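Local coordinates for protein diaminopimelate decarboxylase (PDB 4XG1) that probably catalyses the pyridoxal phosphate-dependent decarboxylation of meso-diaminopimelate to L-lysine, the last step of lysine biosynthesis, at residues L219-I222 against D223-E227. Sequence-based numbering, arbitrary orientation.
Sequences LILI and DLLAE
The last two turns of helix 209-227, the helix of a beta-alpha-beta unit between strands 192-198 and 234-236 of the TIM barrel, join Leu-219, Ile-220, Leu-221 and Ile-222 to Asp-223, Leu-224, Leu-225 and Ala-226 by i to i+4 bonds. The first is nearly straight, Asp-223 N to Leu-219 O at 2.9 Å, with an N-H...O angle of 176°. The bond from Leu-225 N to Leu-221 O is more bent, at 137°, and the same N-H makes a weak second bond to Ile-222 O. That carbonyl also accepts Ala-226 N at 2.8 Å, in the carbonyl plane.

Side chains four residues apart share a face, and different pairs look different ways. Leu-221 and Leu-225 meet obliquely, CG of Leu-221 lying 4.0 Å from CD1 of Leu-225, and both pack on Leu-180 of helix 179-188. Ile-222 instead rests on Leu-269. With CG beside its own backbone N (chi1 -66°), Asp-223 folds back along the helix, its CG 3.4 Å from Leu-219 O, and its OD1 forms a salt bridge with Arg-267, on which the Leu-219 side chain also packs. Replacing Asp-223 by an alanine would probably leave the Arg-267 guanidinium without this carboxylate mate and remove one tie between the helix and the loop. On the solvent-facing side, Ile-220 and Leu-224 run side by side in the same direction; Ile-220 has CG2 anti to its amide nitrogen, which brings this methyl to 4.0 Å from Leu-224 CD1.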
ATOM      1  N   LEU B 219      27.679 -21.483  -9.355  1.00 23.10           N
ATOM      2  CA  LEU B 219      28.982 -22.109  -9.082  1.00 26.29           C
ATOM      3  C   LEU B 219      29.806 -22.226 -10.349  1.00 29.50           C
ATOM      4  O   LEU B 219      30.950 -21.790 -10.397  1.00 35.16           O
ATOM      5  CB  LEU B 219      28.821 -23.474  -8.455  1.00 25.62           C
ATOM      6  CG  LEU B 219      28.173 -23.444  -7.071  1.00 24.99           C
ATOM      7  CD1 LEU B 219      27.951 -24.836  -6.520  1.00 24.41           C
ATOM      8  CD2 LEU B 219      29.014 -22.624  -6.106  1.00 24.93           C
ATOM      9  N   ILE B 220      29.185 -22.738 -11.402  1.00 30.88           N
ATOM     10  CA  ILE B 220      29.786 -22.725 -12.730  1.00 29.90           C
ATOM     11  C   ILE B 220      30.325 -21.350 -13.032  1.00 28.61           C
ATOM     12  O   ILE B 220      31.478 -21.208 -13.489  1.00 35.57           O
ATOM     13  CB  ILE B 220      28.758 -23.143 -13.811  1.00 30.72           C
ATOM     14  CG1 ILE B 220      28.509 -24.634 -13.737  1.00 32.00           C
ATOM     15  CG2 ILE B 220      29.214 -22.755 -15.212  1.00 28.69           C
ATOM     16  CD1 ILE B 220      27.202 -25.057 -14.393  1.00 36.15           C
ATOM     17  N   LEU B 221      29.503 -20.331 -12.819  1.00 26.04           N
ATOM     18  CA  LEU B 221      29.929 -18.949 -13.125  1.00 27.44           C
ATOM     19  C   LEU B 221      31.098 -18.507 -12.246  1.00 29.98           C
ATOM     20  O   LEU B 221      31.956 -17.740 -12.691  1.00 26.71           O
ATOM     21  CB  LEU B 221      28.771 -17.952 -12.939  1.00 25.42           C
ATOM     22  CG  LEU B 221      29.140 -16.461 -12.910  1.00 22.78           C
ATOM     23  CD1 LEU B 221      29.740 -16.023 -14.233  1.00 22.10           C
ATOM     24  CD2 LEU B 221      27.937 -15.575 -12.597  1.00 23.81           C
ATOM     25  N   ILE B 222      31.077 -18.922 -10.979  1.00 32.03           N
ATOM     26  CA  ILE B 222      32.132 -18.529 -10.073  1.00 37.45           C
ATOM     27  C   ILE B 222      33.462 -19.057 -10.577  1.00 37.36           C
ATOM     28  O   ILE B 222      34.441 -18.297 -10.714  1.00 35.82           O
ATOM     29  CB  ILE B 222      31.875 -19.066  -8.670  1.00 42.67           C
ATOM     30  CG1 ILE B 222      30.847 -18.165  -7.975  1.00 43.31           C
ATOM     31  CG2 ILE B 222      33.188 -19.126  -7.890  1.00 45.95           C
ATOM     32  CD1 ILE B 222      30.241 -18.775  -6.735  1.00 42.27           C
ATOM     33  N   ASP B 223      33.452 -20.346 -10.911  1.00 36.68           N
ATOM     34  CA  ASP B 223      34.610 -21.020 -11.485  1.00 37.68           C
ATOM     35  C   ASP B 223      35.109 -20.322 -12.742  1.00 40.19           C
ATOM     36  O   ASP B 223      36.288 -19.986 -12.842  1.00 40.88           O
ATOM     37  CB  ASP B 223      34.284 -22.483 -11.734  1.00 34.83           C
ATOM     38  CG  ASP B 223      34.059 -23.243 -10.430  1.00 34.25           C
ATOM     39  OD1 ASP B 223      34.381 -22.690  -9.349  1.00 33.34           O
ATOM     40  OD2 ASP B 223      33.558 -24.381 -10.470  1.00 30.74           O
ATOM     41  N   LEU B 224      34.207 -20.026 -13.667  1.00 41.59           N
ATOM     42  CA  LEU B 224      34.607 -19.261 -14.848  1.00 42.39           C
ATOM     43  C   LEU B 224      35.259 -17.953 -14.475  1.00 39.52           C
ATOM     44  O   LEU B 224      36.109 -17.458 -15.209  1.00 43.95           O
ATOM     45  CB  LEU B 224      33.426 -19.050 -15.798  1.00 44.53           C
ATOM     46  CG  LEU B 224      33.008 -20.370 -16.459  1.00 51.24           C
ATOM     47  CD1 LEU B 224      31.653 -20.215 -17.131  1.00 54.17           C
ATOM     48  CD2 LEU B 224      34.047 -20.853 -17.468  1.00 53.47           C
ATOM     49  N   LEU B 225      34.845 -17.371 -13.353  1.00 43.09           N
ATOM     50  CA  LEU B 225      35.415 -16.090 -12.889  1.00 43.55           C
ATOM     51  C   LEU B 225      36.782 -16.302 -12.241  1.00 40.75           C
ATOM     52  O   LEU B 225      37.667 -15.463 -12.405  1.00 37.88           O
ATOM     53  CB  LEU B 225      34.489 -15.351 -11.914  1.00 40.41           C
ATOM     54  CG  LEU B 225      33.203 -14.719 -12.452  1.00 38.70           C
ATOM     55  CD1 LEU B 225      32.210 -14.521 -11.313  1.00 36.97           C
ATOM     56  CD2 LEU B 225      33.465 -13.398 -13.164  1.00 38.69           C
ATOM     57  N   ALA B 226      36.942 -17.399 -11.505  1.00 40.49           N
ATOM     58  CA  ALA B 226      38.258 -17.762 -10.982  1.00 43.35           C
ATOM     59  C   ALA B 226      39.270 -17.789 -12.139  1.00 44.85           C
ATOM     60  O   ALA B 226      40.206 -16.968 -12.176  1.00 38.83           O
ATOM     61  CB  ALA B 226      38.212 -19.097 -10.256  1.00 40.44           C
ATOM     62  N   GLU B 227      39.034 -18.677 -13.110  1.00 46.30           N
ATOM     63  CA  GLU B 227      39.859 -18.737 -14.319  1.00 48.95           C
ATOM     64  C   GLU B 227      40.155 -17.380 -14.893  1.00 47.72           C
ATOM     65  O   GLU B 227      41.281 -17.132 -15.315  1.00 63.53           O
ATOM     66  CB  GLU B 227      39.210 -19.549 -15.414  1.00 53.44           C
ATOM     67  CG  GLU B 227      39.209 -21.035 -15.165  1.00 55.17           C
ATOM     68  CD  GLU B 227      38.132 -21.701 -15.995  1.00 65.55           C
ATOM     69  OE1 GLU B 227      37.888 -21.239 -17.146  1.00 66.94           O
ATOM     70  OE2 GLU B 227      37.508 -22.667 -15.499  1.00 66.36           O
TER